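Side-chain contact in hypothetical protein Atu1540 (Agrobacterium tumefaciens str. C58, PDB 2HWJ), which is of unknown function but carries a putative ParB-like nuclease domain of the ParB/sulfiredoxin clan, so a nuclease-like role is possible though unproven: residues Y110-D113 with L117-Q120. Residues are numbered along the deposited sequence; the frame is centred on the assembly and turned at random.
Sequences YPFD and LRRQ
Phe112 and Arg118 sit opposite each other on two antiparallel runs of the loop between helix 96-105 and strand 132-133, joined as a single non-hydrogen-bonded bridge pair with CA atoms 4.6 Å apart. Two backbone bonds flank the pair: Arg119 N donates to Pro111 O (2.8 Å), and Asp113 N to Leu117 O (3.0 Å). Asp113 CG sits between its own backbone N and carbonyl carbon (chi1 68°), which turns OD1 back to accept from Leu117 N at 3.1 Å. That N-H approaches from above the carboxylate plane, 57° out of it, and OD1 also accepts from Gln115 N, one of the connecting residues. The Arg118 chain, bent at chi2 and chi3, carries its guanidinium past Phe112, whose CZ lies over one guanidinium face, 3.4 Å from Arg118 NH1. The planes are 68° apart, so no parallel stack forms. Arg118 NH2 lies 3.6 Å from Pro111 CG. Phe112 CD1 lies over the centre of the Tyr110 ring. Farther out, Arg118 NH1 forms a salt bridge with Asp104 of the second subunit, whose own Arg118 also comes close; that carboxylate would be expected to offset the positive charge gathered at the interface.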
ATOM      1  N   TYR A 110      15.241   0.386  10.940  1.00 55.49           N
ATOM      2  CA  TYR A 110      15.037  -0.964  11.373  1.00 53.96           C
ATOM      3  C   TYR A 110      16.037  -1.209  12.455  1.00 53.50           C
ATOM      4  O   TYR A 110      17.059  -1.817  12.225  1.00 55.10           O
ATOM      5  CB  TYR A 110      15.209  -1.954  10.223  1.00 52.23           C
ATOM      6  CG  TYR A 110      14.795  -3.342  10.599  1.00 50.73           C
ATOM      7  CD1 TYR A 110      15.750  -4.383  10.746  1.00 48.40           C
ATOM      8  CD2 TYR A 110      13.443  -3.624  10.917  1.00 48.36           C
ATOM      9  CE1 TYR A 110      15.391  -5.693  11.139  1.00 43.58           C
ATOM     10  CE2 TYR A 110      13.019  -4.939  11.267  1.00 42.79           C
ATOM     11  CZ  TYR A 110      14.019  -5.969  11.395  1.00 50.69           C
ATOM     12  OH  TYR A 110      13.606  -7.260  11.750  1.00 52.14           O
ATOM     13  N   PRO A 111      15.769  -0.686  13.641  1.00 52.45           N
ATOM     14  CA  PRO A 111      16.759  -0.720  14.725  1.00 51.48           C
ATOM     15  C   PRO A 111      16.791  -2.072  15.392  1.00 51.06           C
ATOM     16  O   PRO A 111      16.386  -2.161  16.534  1.00 50.17           O
ATOM     17  CB  PRO A 111      16.220   0.273  15.730  1.00 50.26           C
ATOM     18  CG  PRO A 111      14.747   0.271  15.500  1.00 51.83           C
ATOM     19  CD  PRO A 111      14.517  -0.024  14.031  1.00 52.55           C
ATOM     20  N   PHE A 112      17.202  -3.120  14.670  1.00 50.71           N
ATOM     21  CA  PHE A 112      17.316  -4.439  15.269  1.00 50.76           C
ATOM     22  C   PHE A 112      18.702  -5.005  15.079  1.00 52.78           C
ATOM     23  O   PHE A 112      19.246  -4.950  13.989  1.00 54.66           O
ATOM     24  CB  PHE A 112      16.289  -5.403  14.719  1.00 49.67           C
ATOM     25  CG  PHE A 112      14.880  -5.084  15.099  1.00 47.15           C
ATOM     26  CD1 PHE A 112      14.144  -4.177  14.382  1.00 49.51           C
ATOM     27  CD2 PHE A 112      14.278  -5.721  16.156  1.00 46.45           C
ATOM     28  CE1 PHE A 112      12.816  -3.898  14.749  1.00 46.93           C
ATOM     29  CE2 PHE A 112      12.972  -5.459  16.519  1.00 39.88           C
ATOM     30  CZ  PHE A 112      12.242  -4.585  15.813  1.00 43.24           C
ATOM     31  N   ASP A 113      19.287  -5.540  16.148  1.00 54.55           N
ATOM     32  CA  ASP A 113      20.671  -6.010  16.086  1.00 55.60           C
ATOM     33  C   ASP A 113      20.761  -7.404  15.487  1.00 54.78           C
ATOM     34  O   ASP A 113      19.766  -8.056  15.302  1.00 54.55           O
ATOM     35  CB  ASP A 113      21.286  -6.062  17.481  1.00 54.79           C
ATOM     36  CG  ASP A 113      20.657  -7.104  18.303  1.00 58.21           C
ATOM     37  OD1 ASP A 113      20.379  -8.202  17.768  1.00 60.18           O
ATOM     38  OD2 ASP A 113      20.438  -6.842  19.503  1.00 64.97           O
ATOM     39  N   LEU A 117      17.311  -8.241  18.360  1.00 55.35           N
ATOM     40  CA  LEU A 117      16.765  -7.393  19.421  1.00 56.40           C
ATOM     41  C   LEU A 117      16.400  -5.975  18.952  1.00 55.56           C
ATOM     42  O   LEU A 117      17.252  -5.280  18.385  1.00 55.39           O
ATOM     43  CB  LEU A 117      17.836  -7.188  20.503  1.00 57.60           C
ATOM     44  CG  LEU A 117      17.813  -7.768  21.941  1.00 62.11           C
ATOM     45  CD1 LEU A 117      16.689  -7.048  22.854  1.00 61.24           C
ATOM     46  CD2 LEU A 117      17.816  -9.425  21.978  1.00 62.43           C
ATOM     47  N   ARG A 118      15.191  -5.509  19.252  1.00 54.82           N
ATOM     48  CA  ARG A 118      14.903  -4.061  19.179  1.00 54.46           C
ATOM     49  C   ARG A 118      15.990  -3.316  19.949  1.00 54.81           C
ATOM     50  O   ARG A 118      16.346  -3.666  21.061  1.00 55.43           O
ATOM     51  CB  ARG A 118      13.540  -3.753  19.786  1.00 53.90           C
ATOM     52  CG  ARG A 118      13.108  -2.294  19.770  1.00 52.67           C
ATOM     53  CD  ARG A 118      11.574  -2.083  19.492  1.00 52.30           C
ATOM     54  NE  ARG A 118      11.579  -1.138  18.381  1.00 60.65           N
ATOM     55  CZ  ARG A 118      11.000  -1.217  17.185  1.00 58.07           C
ATOM     56  NH1 ARG A 118      10.146  -2.161  16.824  1.00 57.52           N
ATOM     57  NH2 ARG A 118      11.246  -0.233  16.348  1.00 61.21           N
ATOM     58  N   ARG A 119      16.546  -2.302  19.347  1.00 54.86           N
ATOM     59  CA  ARG A 119      17.514  -1.488  19.988  1.00 54.51           C
ATOM     60  C   ARG A 119      17.138  -0.020  19.747  1.00 56.35           C
ATOM     61  O   ARG A 119      16.303   0.313  18.899  1.00 57.28           O
ATOM     62  CB  ARG A 119      18.853  -1.888  19.420  1.00 54.08           C
ATOM     63  CG  ARG A 119      19.536  -3.026  20.173  1.00 51.23           C
ATOM     64  CD  ARG A 119      20.641  -2.375  20.965  1.00 58.05           C
ATOM     65  NE  ARG A 119      21.136  -3.226  22.008  1.00 71.20           N
ATOM     66  CZ  ARG A 119      22.072  -4.162  21.817  1.00 78.20           C
ATOM     67  NH1 ARG A 119      22.639  -4.329  20.595  1.00 79.24           N
ATOM     68  NH2 ARG A 119      22.453  -4.925  22.852  1.00 77.42           N
ATOM     69  N   GLN A 120      17.666   0.895  20.512  1.00 58.65           N
ATOM     70  CA  GLN A 120      17.281   2.276  20.235  1.00 60.72           C
ATOM     71  C   GLN A 120      17.933   2.947  19.052  1.00 61.66           C
ATOM     72  O   GLN A 120      18.952   2.490  18.538  1.00 61.13           O
ATOM     73  CB  GLN A 120      17.562   3.114  21.405  1.00 60.83           C
ATOM     74  CG  GLN A 120      16.530   2.924  22.376  1.00 64.44           C
ATOM     75  CD  GLN A 120      16.683   3.951  23.426  1.00 70.40           C
ATOM     76  OE1 GLN A 120      15.687   4.530  23.922  1.00 73.11           O
ATOM     77  NE2 GLN A 120      17.951   4.244  23.760  1.00 71.27           N
TER